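Local atomic coordinates of spore germination protein B3 (PDB entry 3N54), a protein that takes part in the response of Bacillus subtilis spores to the germinant mixture of L-asparagine, glucose, fructose and potassium ions, as a membrane lipoprotein. Residues A[159-169]-A[180-190]; A[99-107]-A[148-156]. One frame throughout, in Å; residues are numbered along the deposited sequence.

Contact 1. Residues A[159-169]-A[180-190]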
ATOM      1  N   SER A 159       8.321  -1.629  -8.129  1.00 41.52           N
ATOM      2  CA  SER A 159       8.524  -3.060  -8.347  1.00 43.59           C
ATOM      3  C   SER A 159       9.724  -3.340  -9.246  1.00 45.82           C
ATOM      4  O   SER A 159      10.607  -4.136  -8.907  1.00 47.98           O
ATOM      5  CB  SER A 159       7.293  -3.656  -9.018  1.00 43.53           C
ATOM      6  OG  SER A 159       6.143  -3.473  -8.211  1.00 44.36           O
ATOM      7  N   GLN A 160       9.760  -2.655 -10.379  1.00 45.85           N
ATOM      8  CA  GLN A 160      10.779  -2.894 -11.388  1.00 48.45           C
ATOM      9  C   GLN A 160      12.178  -2.514 -10.923  1.00 49.68           C
ATOM     10  O   GLN A 160      13.162  -3.052 -11.430  1.00 52.47           O
ATOM     11  CB  GLN A 160      10.431  -2.137 -12.677  1.00 48.63           C
ATOM     12  CG  GLN A 160       9.135  -2.599 -13.304  1.00 48.57           C
ATOM     13  CD  GLN A 160       8.702  -1.741 -14.479  1.00 50.38           C
ATOM     14  OE1 GLN A 160       7.642  -1.118 -14.450  1.00 51.21           O
ATOM     15  NE2 GLN A 160       9.517  -1.703 -15.511  1.00 52.70           N
ATOM     16  N   ASN A 161      12.267  -1.595  -9.966  1.00 48.05           N
ATOM     17  CA  ASN A 161      13.557  -1.098  -9.508  1.00 49.77           C
ATOM     18  C   ASN A 161      14.000  -1.663  -8.160  1.00 49.76           C
ATOM     19  O   ASN A 161      15.008  -1.228  -7.604  1.00 51.33           O
ATOM     20  CB  ASN A 161      13.555   0.437  -9.497  1.00 49.57           C
ATOM     21  CG  ASN A 161      13.492   1.032 -10.906  1.00 51.14           C
ATOM     22  OD1 ASN A 161      14.233   1.956 -11.229  1.00 55.90           O
ATOM     23  ND2 ASN A 161      12.621   0.493 -11.747  1.00 50.28           N
ATOM     24  N   GLY A 162      13.266  -2.648  -7.649  1.00 48.29           N
ATOM     25  CA  GLY A 162      13.658  -3.339  -6.423  1.00 49.04           C
ATOM     26  C   GLY A 162      13.402  -2.599  -5.120  1.00 47.33           C
ATOM     27  O   GLY A 162      14.163  -2.743  -4.167  1.00 48.91           O
ATOM     28  N   TYR A 163      12.331  -1.814  -5.070  1.00 44.67           N
ATOM     29  CA  TYR A 163      11.974  -1.086  -3.853  1.00 43.22           C
ATOM     30  C   TYR A 163      10.847  -1.759  -3.109  1.00 41.47           C
ATOM     31  O   TYR A 163       9.921  -2.285  -3.724  1.00 40.66           O
ATOM     32  CB  TYR A 163      11.538   0.341  -4.170  1.00 42.02           C
ATOM     33  CG  TYR A 163      12.676   1.264  -4.494  1.00 43.62           C
ATOM     34  CD1 TYR A 163      13.365   1.933  -3.484  1.00 44.88           C
ATOM     35  CD2 TYR A 163      13.074   1.465  -5.802  1.00 44.04           C
ATOM     36  CE1 TYR A 163      14.418   2.780  -3.779  1.00 46.98           C
ATOM     37  CE2 TYR A 163      14.115   2.306  -6.104  1.00 46.34           C
ATOM     38  CZ  TYR A 163      14.786   2.964  -5.091  1.00 48.00           C
ATOM     39  OH  TYR A 163      15.823   3.804  -5.401  1.00 51.78           O
ATOM     40  N   SER A 164      10.957  -1.764  -1.782  1.00 41.52           N
ATOM     41  CA  SER A 164       9.842  -2.096  -0.918  1.00 39.92           C
ATOM     42  C   SER A 164       9.048  -0.804  -0.779  1.00 38.54           C
ATOM     43  O   SER A 164       9.609   0.287  -0.870  1.00 38.92           O
ATOM     44  CB  SER A 164      10.304  -2.592   0.447  1.00 41.06           C
ATOM     45  OG  SER A 164      10.911  -3.870   0.363  1.00 42.86           O
ATOM     46  N   TYR A 165       7.745  -0.914  -0.567  1.00 37.46           N
ATOM     47  CA  TYR A 165       6.899   0.273  -0.468  1.00 36.80           C
ATOM     48  C   TYR A 165       5.579  -0.018   0.227  1.00 35.69           C
ATOM     49  O   TYR A 165       5.225  -1.178   0.465  1.00 35.49           O
ATOM     50  CB  TYR A 165       6.630   0.857  -1.864  1.00 37.03           C
ATOM     51  CG  TYR A 165       5.976  -0.107  -2.821  1.00 37.40           C
ATOM     52  CD1 TYR A 165       6.738  -1.003  -3.559  1.00 40.12           C
ATOM     53  CD2 TYR A 165       4.594  -0.124  -2.990  1.00 38.17           C
ATOM     54  CE1 TYR A 165       6.143  -1.893  -4.442  1.00 41.78           C
ATOM     55  CE2 TYR A 165       3.988  -1.015  -3.868  1.00 39.44           C
ATOM     56  CZ  TYR A 165       4.768  -1.893  -4.591  1.00 41.48           C
ATOM     57  OH  TYR A 165       4.178  -2.779  -5.467  1.00 45.17           O
ATOM     58  N   LEU A 166       4.863   1.052   0.552  1.00 35.21           N
ATOM     59  CA  LEU A 166       3.575   0.942   1.199  1.00 34.60           C
ATOM     60  C   LEU A 166       2.452   1.194   0.194  1.00 34.52           C
ATOM     61  O   LEU A 166       2.617   1.920  -0.777  1.00 34.96           O
ATOM     62  CB  LEU A 166       3.472   1.928   2.361  1.00 34.80           C
ATOM     63  CG  LEU A 166       4.475   1.786   3.514  1.00 35.52           C
ATOM     64  CD1 LEU A 166       4.289   2.913   4.532  1.00 34.99           C
ATOM     65  CD2 LEU A 166       4.371   0.422   4.195  1.00 33.47           C
ATOM     66  N   ILE A 167       1.311   0.580   0.462  1.00 34.34           N
ATOM     67  CA  ILE A 167       0.107   0.746  -0.319  1.00 34.65           C
ATOM     68  C   ILE A 167      -1.049   0.959   0.662  1.00 35.02           C
ATOM     69  O   ILE A 167      -1.185   0.202   1.616  1.00 35.01           O
ATOM     70  CB  ILE A 167      -0.130  -0.494  -1.186  1.00 34.48           C
ATOM     71  CG1 ILE A 167      -1.450  -0.391  -1.950  1.00 35.73           C
ATOM     72  CG2 ILE A 167      -0.124  -1.738  -0.328  1.00 34.98           C
ATOM     73  CD1 ILE A 167      -1.653  -1.531  -2.951  1.00 37.27           C
ATOM     74  N   GLN A 168      -1.864   1.989   0.439  1.00 35.98           N
ATOM     75  CA  GLN A 168      -3.018   2.268   1.295  1.00 37.25           C
ATOM     76  C   GLN A 168      -3.903   1.039   1.432  1.00 37.78           C
ATOM     77  O   GLN A 168      -4.235   0.413   0.438  1.00 37.64           O
ATOM     78  CB  GLN A 168      -3.871   3.404   0.724  1.00 38.78           C
ATOM     79  CG  GLN A 168      -5.129   3.716   1.544  1.00 41.53           C
ATOM     80  CD  GLN A 168      -4.807   4.271   2.913  1.00 43.65           C
ATOM     81  OE1 GLN A 168      -4.150   5.303   3.025  1.00 45.79           O
ATOM     82  NE2 GLN A 168      -5.285   3.603   3.966  1.00 44.20           N
ATOM     83  N   ALA A 169      -4.295   0.711   2.659  1.00 38.47           N
ATOM     84  CA  ALA A 169      -5.173  -0.428   2.901  1.00 40.01           C
ATOM     85  C   ALA A 169      -6.596   0.038   3.188  1.00 42.82           C
ATOM     86  O   ALA A 169      -6.798   1.131   3.717  1.00 43.28           O
ATOM     87  CB  ALA A 169      -4.648  -1.268   4.049  1.00 39.19           C
ATOM     88  N   ASP A 180      -7.674   1.901   6.390  1.00 48.74           N
ATOM     89  CA  ASP A 180      -7.200   1.176   7.560  1.00 47.57           C
ATOM     90  C   ASP A 180      -5.714   0.835   7.467  1.00 44.33           C
ATOM     91  O   ASP A 180      -5.335  -0.326   7.345  1.00 43.71           O
ATOM     92  CB  ASP A 180      -8.048  -0.093   7.728  1.00 48.78           C
ATOM     93  CG  ASP A 180      -7.860  -0.758   9.077  1.00 50.21           C
ATOM     94  OD1 ASP A 180      -7.369  -0.097  10.014  1.00 51.35           O
ATOM     95  OD2 ASP A 180      -8.217  -1.949   9.202  1.00 52.51           O
ATOM     96  N   GLY A 181      -4.878   1.864   7.519  1.00 42.76           N
ATOM     97  CA  GLY A 181      -3.435   1.685   7.495  1.00 40.50           C
ATOM     98  C   GLY A 181      -2.869   1.391   6.116  1.00 38.61           C
ATOM     99  O   GLY A 181      -3.368   1.891   5.113  1.00 38.32           O
ATOM    100  N   ALA A 182      -1.827   0.565   6.076  1.00 37.02           N
ATOM    101  CA  ALA A 182      -1.095   0.309   4.848  1.00 35.90           C
ATOM    102  C   ALA A 182      -0.551  -1.113   4.752  1.00 35.27           C
ATOM    103  O   ALA A 182      -0.166  -1.707   5.748  1.00 35.48           O
ATOM    104  CB  ALA A 182       0.058   1.300   4.736  1.00 35.37           C
ATOM    105  N   GLY A 183      -0.517  -1.646   3.535  1.00 34.69           N
ATOM    106  CA  GLY A 183       0.108  -2.932   3.281  1.00 34.56           C
ATOM    107  C   GLY A 183       1.576  -2.671   3.039  1.00 34.10           C
ATOM    108  O   GLY A 183       1.943  -1.594   2.571  1.00 33.90           O
ATOM    109  N   ILE A 184       2.417  -3.646   3.371  1.00 34.63           N
ATOM    110  CA  ILE A 184       3.853  -3.543   3.160  1.00 34.86           C
ATOM    111  C   ILE A 184       4.251  -4.518   2.063  1.00 35.54           C
ATOM    112  O   ILE A 184       4.153  -5.725   2.252  1.00 36.26           O
ATOM    113  CB  ILE A 184       4.646  -3.880   4.443  1.00 35.92           C
ATOM    114  CG1 ILE A 184       4.154  -3.049   5.631  1.00 35.60           C
ATOM    115  CG2 ILE A 184       6.138  -3.653   4.223  1.00 36.60           C
ATOM    116  CD1 ILE A 184       4.642  -3.573   6.977  1.00 36.22           C
ATOM    117  N   ILE A 185       4.687  -3.994   0.919  1.00 35.67           N
ATOM    118  CA  ILE A 185       5.114  -4.816  -0.208  1.00 36.94           C
ATOM    119  C   ILE A 185       6.633  -4.906  -0.193  1.00 38.71           C
ATOM    120  O   ILE A 185       7.324  -3.888  -0.218  1.00 38.40           O
ATOM    121  CB  ILE A 185       4.647  -4.235  -1.574  1.00 36.56           C
ATOM    122  CG1 ILE A 185       3.153  -3.882  -1.548  1.00 36.00           C
ATOM    123  CG2 ILE A 185       4.935  -5.213  -2.697  1.00 37.22           C
ATOM    124  CD1 ILE A 185       2.246  -5.040  -1.179  1.00 37.66           C
ATOM    125  N   LYS A 186       7.155  -6.126  -0.138  1.00 41.15           N
ATOM    126  CA  LYS A 186       8.594  -6.326  -0.039  1.00 43.85           C
ATOM    127  C   LYS A 186       9.243  -6.426  -1.416  1.00 45.13           C
ATOM    128  O   LYS A 186       8.666  -6.981  -2.349  1.00 44.81           O
ATOM    129  CB  LYS A 186       8.899  -7.577   0.777  1.00 46.22           C
ATOM    130  CG  LYS A 186      10.377  -7.753   1.121  1.00 49.90           C
ATOM    131  CD  LYS A 186      10.537  -8.788   2.202  1.00 53.84           C
ATOM    132  CE  LYS A 186      11.963  -8.900   2.706  1.00 57.80           C
ATOM    133  NZ  LYS A 186      11.945  -9.558   4.064  1.00 60.09           N
ATOM    134  N   ARG A 187      10.454  -5.887  -1.516  1.00 47.01           N
ATOM    135  CA  ARG A 187      11.222  -5.879  -2.759  1.00 48.88           C
ATOM    136  C   ARG A 187      11.551  -7.296  -3.199  1.00 51.51           C
ATOM    137  O   ARG A 187      11.530  -8.227  -2.391  1.00 52.89           O
ATOM    138  CB  ARG A 187      12.509  -5.072  -2.577  1.00 50.47           C
ATOM    139  CG  ARG A 187      13.615  -5.761  -1.755  1.00 54.94           C
ATOM    140  CD  ARG A 187      14.220  -4.819  -0.709  1.00 57.73           C
ATOM    141  NE  ARG A 187      14.434  -3.473  -1.235  1.00 59.28           N
ATOM    142  CZ  ARG A 187      14.405  -2.350  -0.516  1.00 59.07           C
ATOM    143  NH1 ARG A 187      14.168  -2.366   0.790  1.00 58.08           N
ATOM    144  NH2 ARG A 187      14.596  -1.187  -1.125  1.00 60.45           N
ATOM    145  N   GLY A 188      11.853  -7.453  -4.482  1.00 52.84           N
ATOM    146  CA  GLY A 188      12.174  -8.757  -5.046  1.00 55.66           C
ATOM    147  C   GLY A 188      10.917  -9.574  -5.278  1.00 54.86           C
ATOM    148  O   GLY A 188      10.473  -9.731  -6.417  1.00 54.98           O
ATOM    149  N   SER A 189      10.341 -10.088  -4.192  1.00 53.86           N
ATOM    150  CA  SER A 189       9.135 -10.906  -4.277  1.00 53.50           C
ATOM    151  C   SER A 189       7.937 -10.095  -4.754  1.00 50.31           C
ATOM    152  O   SER A 189       7.053 -10.614  -5.432  1.00 50.66           O
ATOM    153  CB  SER A 189       8.808 -11.505  -2.917  1.00 53.65           C
ATOM    154  OG  SER A 189       8.434 -10.482  -2.006  1.00 51.13           O
ATOM    155  N   ASN A 190       7.903  -8.823  -4.369  1.00 47.48           N
ATOM    156  CA  ASN A 190       6.796  -7.950  -4.710  1.00 44.99           C
ATOM    157  C   ASN A 190       5.504  -8.469  -4.052  1.00 43.81           C
ATOM    158  O   ASN A 190       4.407  -8.303  -4.588  1.00 43.13           O
ATOM    159  CB  ASN A 190       6.672  -7.883  -6.235  1.00 46.18           C
ATOM    160  CG  ASN A 190       6.435  -6.492  -6.757  1.00 44.82           C
ATOM    161  OD1 ASN A 190       6.447  -5.511  -6.027  1.00 45.36           O
ATOM    162  ND2 ASN A 190       6.231  -6.407  -8.049  1.00 48.01           N
TER
HETATM  163  O   HOH W   1       8.788  -4.531  -5.017  1.00 52.59           O
HETATM  164  O   HOH W   2      -5.325   4.670   7.297  1.00 51.46           O

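Contact 2. Residues A[99-107]-A[148-156]. With SO4 (sulfate ion), chain D.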
ATOM      1  N   GLU A  99      -6.146  -0.775 -20.394  1.00 43.03           N
ATOM      2  CA  GLU A  99      -7.165  -0.639 -19.345  1.00 42.52           C
ATOM      3  C   GLU A  99      -6.659   0.285 -18.228  1.00 42.21           C
ATOM      4  O   GLU A  99      -7.433   0.710 -17.366  1.00 41.77           O
ATOM      5  CB  GLU A  99      -7.532  -1.988 -18.725  1.00 41.87           C
ATOM      6  CG  GLU A  99      -8.058  -3.036 -19.695  1.00 43.77           C
ATOM      7  CD  GLU A  99      -8.296  -4.393 -19.025  1.00 46.43           C
ATOM      8  OE1 GLU A  99      -7.647  -5.397 -19.429  1.00 47.38           O
ATOM      9  OE2 GLU A  99      -9.123  -4.457 -18.076  1.00 49.25           O
ATOM     10  N   LEU A 100      -5.360   0.582 -18.234  1.00 41.76           N
ATOM     11  CA  LEU A 100      -4.756   1.366 -17.162  1.00 41.93           C
ATOM     12  C   LEU A 100      -4.148   2.666 -17.635  1.00 42.97           C
ATOM     13  O   LEU A 100      -3.764   2.809 -18.788  1.00 43.66           O
ATOM     14  CB  LEU A 100      -3.669   0.553 -16.458  1.00 41.22           C
ATOM     15  CG  LEU A 100      -4.142  -0.681 -15.699  1.00 40.46           C
ATOM     16  CD1 LEU A 100      -2.953  -1.533 -15.266  1.00 40.77           C
ATOM     17  CD2 LEU A 100      -4.995  -0.289 -14.505  1.00 38.37           C
ATOM     18  N   ARG A 101      -4.081   3.608 -16.705  1.00 43.52           N
ATOM     19  CA  ARG A 101      -3.436   4.891 -16.899  1.00 44.51           C
ATOM     20  C   ARG A 101      -2.433   5.084 -15.781  1.00 44.22           C
ATOM     21  O   ARG A 101      -2.541   4.458 -14.721  1.00 43.20           O
ATOM     22  CB  ARG A 101      -4.450   6.023 -16.835  1.00 45.35           C
ATOM     23  CG  ARG A 101      -5.422   6.032 -17.982  1.00 46.48           C
ATOM     24  CD  ARG A 101      -6.297   7.272 -17.946  1.00 48.13           C
ATOM     25  NE  ARG A 101      -7.030   7.441 -19.198  1.00 50.44           N
ATOM     26  CZ  ARG A 101      -6.516   7.954 -20.319  1.00 52.52           C
ATOM     27  NH1 ARG A 101      -7.281   8.065 -21.400  1.00 53.33           N
ATOM     28  NH2 ARG A 101      -5.244   8.354 -20.376  1.00 53.38           N
ATOM     29  N   ARG A 102      -1.466   5.963 -16.022  1.00 44.84           N
ATOM     30  CA  ARG A 102      -0.493   6.338 -15.009  1.00 44.69           C
ATOM     31  C   ARG A 102      -1.198   6.721 -13.706  1.00 43.55           C
ATOM     32  O   ARG A 102      -0.735   6.374 -12.635  1.00 43.35           O
ATOM     33  CB  ARG A 102       0.356   7.515 -15.509  1.00 46.44           C
ATOM     34  CG  ARG A 102       1.382   8.040 -14.509  1.00 47.81           C
ATOM     35  CD  ARG A 102       2.021   9.321 -15.025  1.00 51.35           C
ATOM     36  NE  ARG A 102       2.802   9.109 -16.249  1.00 53.10           N
ATOM     37  CZ  ARG A 102       4.074   8.708 -16.287  1.00 54.70           C
ATOM     38  NH1 ARG A 102       4.746   8.452 -15.164  1.00 54.69           N
ATOM     39  NH2 ARG A 102       4.686   8.562 -17.458  1.00 56.44           N
ATOM     40  N   SER A 103      -2.328   7.416 -13.820  1.00 43.04           N
ATOM     41  CA  SER A 103      -3.074   7.904 -12.664  1.00 42.73           C
ATOM     42  C   SER A 103      -4.097   6.922 -12.043  1.00 41.16           C
ATOM     43  O   SER A 103      -4.758   7.278 -11.067  1.00 41.54           O
ATOM     44  CB  SER A 103      -3.801   9.191 -13.055  1.00 43.85           C
ATOM     45  OG  SER A 103      -4.780   8.917 -14.030  1.00 43.98           O
ATOM     46  N   SER A 104      -4.245   5.718 -12.592  1.00 39.23           N
ATOM     47  CA  SER A 104      -5.118   4.713 -11.982  1.00 37.86           C
ATOM     48  C   SER A 104      -4.602   4.394 -10.581  1.00 37.50           C
ATOM     49  O   SER A 104      -3.400   4.215 -10.398  1.00 37.29           O
ATOM     50  CB  SER A 104      -5.155   3.428 -12.808  1.00 36.70           C
ATOM     51  OG  SER A 104      -5.605   3.665 -14.125  1.00 36.98           O
ATOM     52  N   TYR A 105      -5.499   4.316  -9.603  1.00 37.10           N
ATOM     53  CA  TYR A 105      -5.100   4.057  -8.221  1.00 37.16           C
ATOM     54  C   TYR A 105      -4.939   2.574  -7.942  1.00 35.14           C
ATOM     55  O   TYR A 105      -5.680   1.750  -8.467  1.00 33.90           O
ATOM     56  CB  TYR A 105      -6.138   4.599  -7.237  1.00 38.69           C
ATOM     57  CG  TYR A 105      -6.338   6.091  -7.262  1.00 43.20           C
ATOM     58  CD1 TYR A 105      -5.438   6.938  -6.636  1.00 48.21           C
ATOM     59  CD2 TYR A 105      -7.449   6.653  -7.876  1.00 47.10           C
ATOM     60  CE1 TYR A 105      -5.628   8.318  -6.636  1.00 51.34           C
ATOM     61  CE2 TYR A 105      -7.648   8.026  -7.886  1.00 50.69           C
ATOM     62  CZ  TYR A 105      -6.732   8.854  -7.268  1.00 52.67           C
ATOM     63  OH  TYR A 105      -6.922  10.222  -7.278  1.00 56.58           O
ATOM     64  N   LEU A 106      -3.983   2.250  -7.082  1.00 34.38           N
ATOM     65  CA  LEU A 106      -3.753   0.886  -6.646  1.00 33.64           C
ATOM     66  C   LEU A 106      -3.891   0.843  -5.128  1.00 34.43           C
ATOM     67  O   LEU A 106      -3.275   1.654  -4.432  1.00 34.86           O
ATOM     68  CB  LEU A 106      -2.368   0.420  -7.064  1.00 32.81           C
ATOM     69  CG  LEU A 106      -2.030  -1.025  -6.699  1.00 32.91           C
ATOM     70  CD1 LEU A 106      -2.930  -1.981  -7.467  1.00 31.55           C
ATOM     71  CD2 LEU A 106      -0.545  -1.326  -6.949  1.00 32.43           C
ATOM     72  N   MET A 107      -4.693  -0.093  -4.619  1.00 34.55           N
ATOM     73  CA  MET A 107      -4.926  -0.209  -3.187  1.00 35.73           C
ATOM     74  C   MET A 107      -5.018  -1.643  -2.709  1.00 35.32           C
ATOM     75  O   MET A 107      -5.237  -2.563  -3.496  1.00 34.14           O
ATOM     76  CB  MET A 107      -6.203   0.509  -2.802  1.00 37.04           C
ATOM     77  CG  MET A 107      -6.160   1.950  -3.163  1.00 39.62           C
ATOM     78  SD  MET A 107      -7.132   2.910  -2.057  1.00 44.64           S
ATOM     79  CE  MET A 107      -6.625   4.557  -2.559  1.00 45.59           C
ATOM     80  N   ILE A 148      -0.508   6.858  -1.166  1.00 70.05           N
ATOM     81  CA  ILE A 148      -0.176   8.251  -0.898  1.00 70.36           C
ATOM     82  C   ILE A 148      -1.239   9.224  -1.444  1.00 70.65           C
ATOM     83  O   ILE A 148      -1.210  10.405  -1.093  1.00 72.88           O
ATOM     84  CB  ILE A 148       1.254   8.607  -1.455  1.00 70.81           C
ATOM     85  CG1 ILE A 148       1.626  10.072  -1.164  1.00 73.80           C
ATOM     86  CG2 ILE A 148       1.352   8.322  -2.955  1.00 70.94           C
ATOM     87  CD1 ILE A 148       3.127  10.360  -1.218  1.00 75.12           C
ATOM     88  N   PRO A 149      -2.206   8.751  -2.266  1.00 68.16           N
ATOM     89  CA  PRO A 149      -2.570   7.434  -2.803  1.00 64.96           C
ATOM     90  C   PRO A 149      -1.608   6.913  -3.875  1.00 61.60           C
ATOM     91  O   PRO A 149      -1.178   7.669  -4.747  1.00 62.48           O
ATOM     92  CB  PRO A 149      -3.949   7.684  -3.419  1.00 67.22           C
ATOM     93  CG  PRO A 149      -3.904   9.086  -3.834  1.00 70.39           C
ATOM     94  CD  PRO A 149      -3.122   9.790  -2.773  1.00 70.99           C
ATOM     95  N   LEU A 150      -1.281   5.627  -3.795  1.00 57.23           N
ATOM     96  CA  LEU A 150      -0.359   5.005  -4.728  1.00 54.53           C
ATOM     97  C   LEU A 150      -1.023   4.849  -6.088  1.00 53.98           C
ATOM     98  O   LEU A 150      -2.127   4.328  -6.200  1.00 53.76           O
ATOM     99  CB  LEU A 150       0.091   3.641  -4.211  1.00 52.74           C
ATOM    100  CG  LEU A 150       1.191   2.940  -5.014  1.00 52.23           C
ATOM    101  CD1 LEU A 150       2.459   3.779  -5.036  1.00 52.07           C
ATOM    102  CD2 LEU A 150       1.469   1.558  -4.446  1.00 50.34           C
ATOM    103  N   ARG A 151      -0.343   5.325  -7.119  1.00 53.10           N
ATOM    104  CA  ARG A 151      -0.827   5.194  -8.477  1.00 53.48           C
ATOM    105  C   ARG A 151       0.007   4.151  -9.206  1.00 51.59           C
ATOM    106  O   ARG A 151       1.166   3.919  -8.871  1.00 49.97           O
ATOM    107  CB  ARG A 151      -0.802   6.549  -9.177  1.00 55.53           C
ATOM    108  CG  ARG A 151      -1.782   7.518  -8.530  1.00 58.32           C
ATOM    109  CD  ARG A 151      -1.659   8.932  -9.041  1.00 62.18           C
ATOM    110  NE  ARG A 151      -2.411   9.862  -8.192  1.00 65.27           N
ATOM    111  CZ  ARG A 151      -3.685  10.222  -8.369  1.00 68.67           C
ATOM    112  NH1 ARG A 151      -4.413   9.734  -9.373  1.00 69.93           N
ATOM    113  NH2 ARG A 151      -4.243  11.083  -7.522  1.00 70.70           N
ATOM    114  N   ILE A 152      -0.627   3.499 -10.172  1.00 51.54           N
ATOM    115  CA  ILE A 152      -0.010   2.471 -11.007  1.00 50.97           C
ATOM    116  C   ILE A 152       1.355   2.884 -11.553  1.00 50.58           C
ATOM    117  O   ILE A 152       2.273   2.078 -11.584  1.00 49.87           O
ATOM    118  CB  ILE A 152      -0.953   2.106 -12.188  1.00 52.85           C
ATOM    119  CG1 ILE A 152      -2.018   1.117 -11.716  1.00 52.77           C
ATOM    120  CG2 ILE A 152      -0.179   1.516 -13.357  1.00 53.78           C
ATOM    121  CD1 ILE A 152      -1.465  -0.223 -11.297  1.00 50.36           C
ATOM    122  N   GLY A 153       1.475   4.138 -11.979  1.00 51.42           N
ATOM    123  CA  GLY A 153       2.735   4.665 -12.497  1.00 51.85           C
ATOM    124  C   GLY A 153       3.881   4.424 -11.535  1.00 50.11           C
ATOM    125  O   GLY A 153       4.885   3.787 -11.890  1.00 50.62           O
ATOM    126  N   ARG A 154       3.709   4.896 -10.305  1.00 48.23           N
ATOM    127  CA  ARG A 154       4.729   4.747  -9.279  1.00 46.91           C
ATOM    128  C   ARG A 154       4.919   3.309  -8.815  1.00 44.42           C
ATOM    129  O   ARG A 154       6.055   2.839  -8.721  1.00 44.28           O
ATOM    130  CB  ARG A 154       4.407   5.621  -8.072  1.00 46.94           C
ATOM    131  CG  ARG A 154       4.703   7.080  -8.298  1.00 51.55           C
ATOM    132  CD  ARG A 154       4.587   7.874  -7.005  1.00 55.10           C
ATOM    133  NE  ARG A 154       5.226   9.180  -7.142  1.00 60.59           N
ATOM    134  CZ  ARG A 154       6.447   9.490  -6.705  1.00 64.20           C
ATOM    135  NH1 ARG A 154       6.912  10.721  -6.902  1.00 68.15           N
ATOM    136  NH2 ARG A 154       7.205   8.595  -6.065  1.00 63.73           N
ATOM    137  N   ALA A 155       3.819   2.624  -8.506  1.00 42.17           N
ATOM    138  CA  ALA A 155       3.894   1.257  -7.981  1.00 40.52           C
ATOM    139  C   ALA A 155       4.680   0.347  -8.927  1.00 40.71           C
ATOM    140  O   ALA A 155       5.540  -0.411  -8.494  1.00 40.44           O
ATOM    141  CB  ALA A 155       2.506   0.692  -7.720  1.00 39.55           C
ATOM    142  N   SER A 156       4.406   0.449 -10.219  1.00 41.32           N
ATOM    143  CA  SER A 156       5.111  -0.374 -11.195  1.00 42.73           C
ATOM    144  C   SER A 156       6.604  -0.046 -11.239  1.00 42.47           C
ATOM    145  O   SER A 156       7.430  -0.939 -11.340  1.00 43.05           O
ATOM    146  CB  SER A 156       4.519  -0.216 -12.593  1.00 44.35           C
ATOM    147  OG  SER A 156       5.114  -1.186 -13.455  1.00 48.68           O
TER
HETATM  148  S   SO4 D   3       2.027   8.911 -19.861  1.00 55.26           S
HETATM  149  O1  SO4 D   3       1.662  10.190 -20.474  1.00 54.04           O
HETATM  150  O2  SO4 D   3       1.521   7.834 -20.710  1.00 55.17           O
HETATM  151  O3  SO4 D   3       1.403   8.782 -18.544  1.00 55.33           O
HETATM  152  O4  SO4 D   3       3.481   8.809 -19.693  1.00 54.15           O
HETATM  153  O   HOH W   3      -2.423   3.000  -2.202  1.00 39.28           O

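Contact 1. Residues A[159-169]-A[180-190]
Arg187 reaches back over the turn that leads into strand 165-172, a worked example of a long side chain in contact throughout its length. Arg187 CB lies 3.3 Å from Gly162 O; chi1 of 74° sets CG between the backbone N and the carbonyl carbon, and bends at chi2 and chi3 fold the chain over Ser164, CD lying 3.6 Å from Ser164 OG. Arg187 NE then donates to Gly162 O (3.0 Å), 27° out of the carbonyl plane, with NH2 adding a weak bond to the same oxygen. One guanidinium face covers Ser164 N, and NH1 forms a salt bridge with Asp326. Ser164 OG accepts from Arg187 N at 2.8 Å and also bonds Thr301.

Residues 165-169 and 180-186 pair as the antiparallel strands of a hairpin. Ile185 CB sits over one face of the Tyr165 ring, 3.9 Å from its centroid, a CH-pi contact. Water 1 bridges Tyr163 O and Asn190 OD1. Further along, toward the hairpin turn, Ala169 O, in the amide plane of Gln168, accepts from Asp180 N and Gln168 NE2 (2.9 Å). Polar side chains thus mostly gather where the hairpin opens, while its paired strands rely on backbone bonds and apolar cover.

Contact 2. Residues A[99-107]-A[148-156]
The Tyr105 ring and the Arg151 guanidinium run alongside each other in the same direction, their planes 45° apart. Tyr105 CE1 stands over one face of the guanidinium, 3.2 Å from Arg151 CZ, while Ser103 O is at the guanidinium edge and takes a weak bond from NH1. Running straight from CG to NE, the Arg151 chain brings Arg151 NH2 to Tyr105 OH (2.8 Å) for a second weak bond. One face of the tyrosine ring has Ser103 O above its centre; Leu150 O is near the ring plane at the edge. Pro149, which follows a cis peptide bond, flanks the ring, its CG 3.4 Å from Tyr105 CE1.

The Arg102 guanidinium meets a sulfate, probably from the crystallisation liquor, edge-on: NE donates to O3 and Arg102 NH2 to sulfate O4 (2.6 Å).

The backbones also join directly. Gly153 N bonds to Arg102 O, Ile152 N reaches Ser104 O at 2.9 Å, and Leu106 N reaches Leu150 O. The first two draw the type I turn 101-104 onto the start of helix 152-160, for which Arg151 is the N-cap residue. Leu106 CD2 packs 3.7 Å from Ala155 CB of this helix. The Leu106 side chain also touches Ile75 and Leu77 of strand 74-77 and Ile167 of strand 165-172, the two neighbours of strand 105-109 in the mixed sheet.

In the fold
Both contacts draw on helix 152-160 and on one mixed sheet, in which strands 105-109 and 165-172 are parallel neighbours. Contact 2 brings the approach to the helix against the first of these strands; contact 1 takes up the end of the helix and continues into the second, with its hairpin partner 177-186. The two meet where Ile167 CD1 packs on the backbone of Met107 and Tyr165 on Leu150. Contact 1 is largely buried and regular, dominated by antiparallel strand pairing. Contact 2, partly buried, has a single backbone bridge, and its arginines lie toward the surface, where an aromatic carbon over a guanidinium, weak bonds and an anion add to an inner side of leucine, isoleucine and alanine.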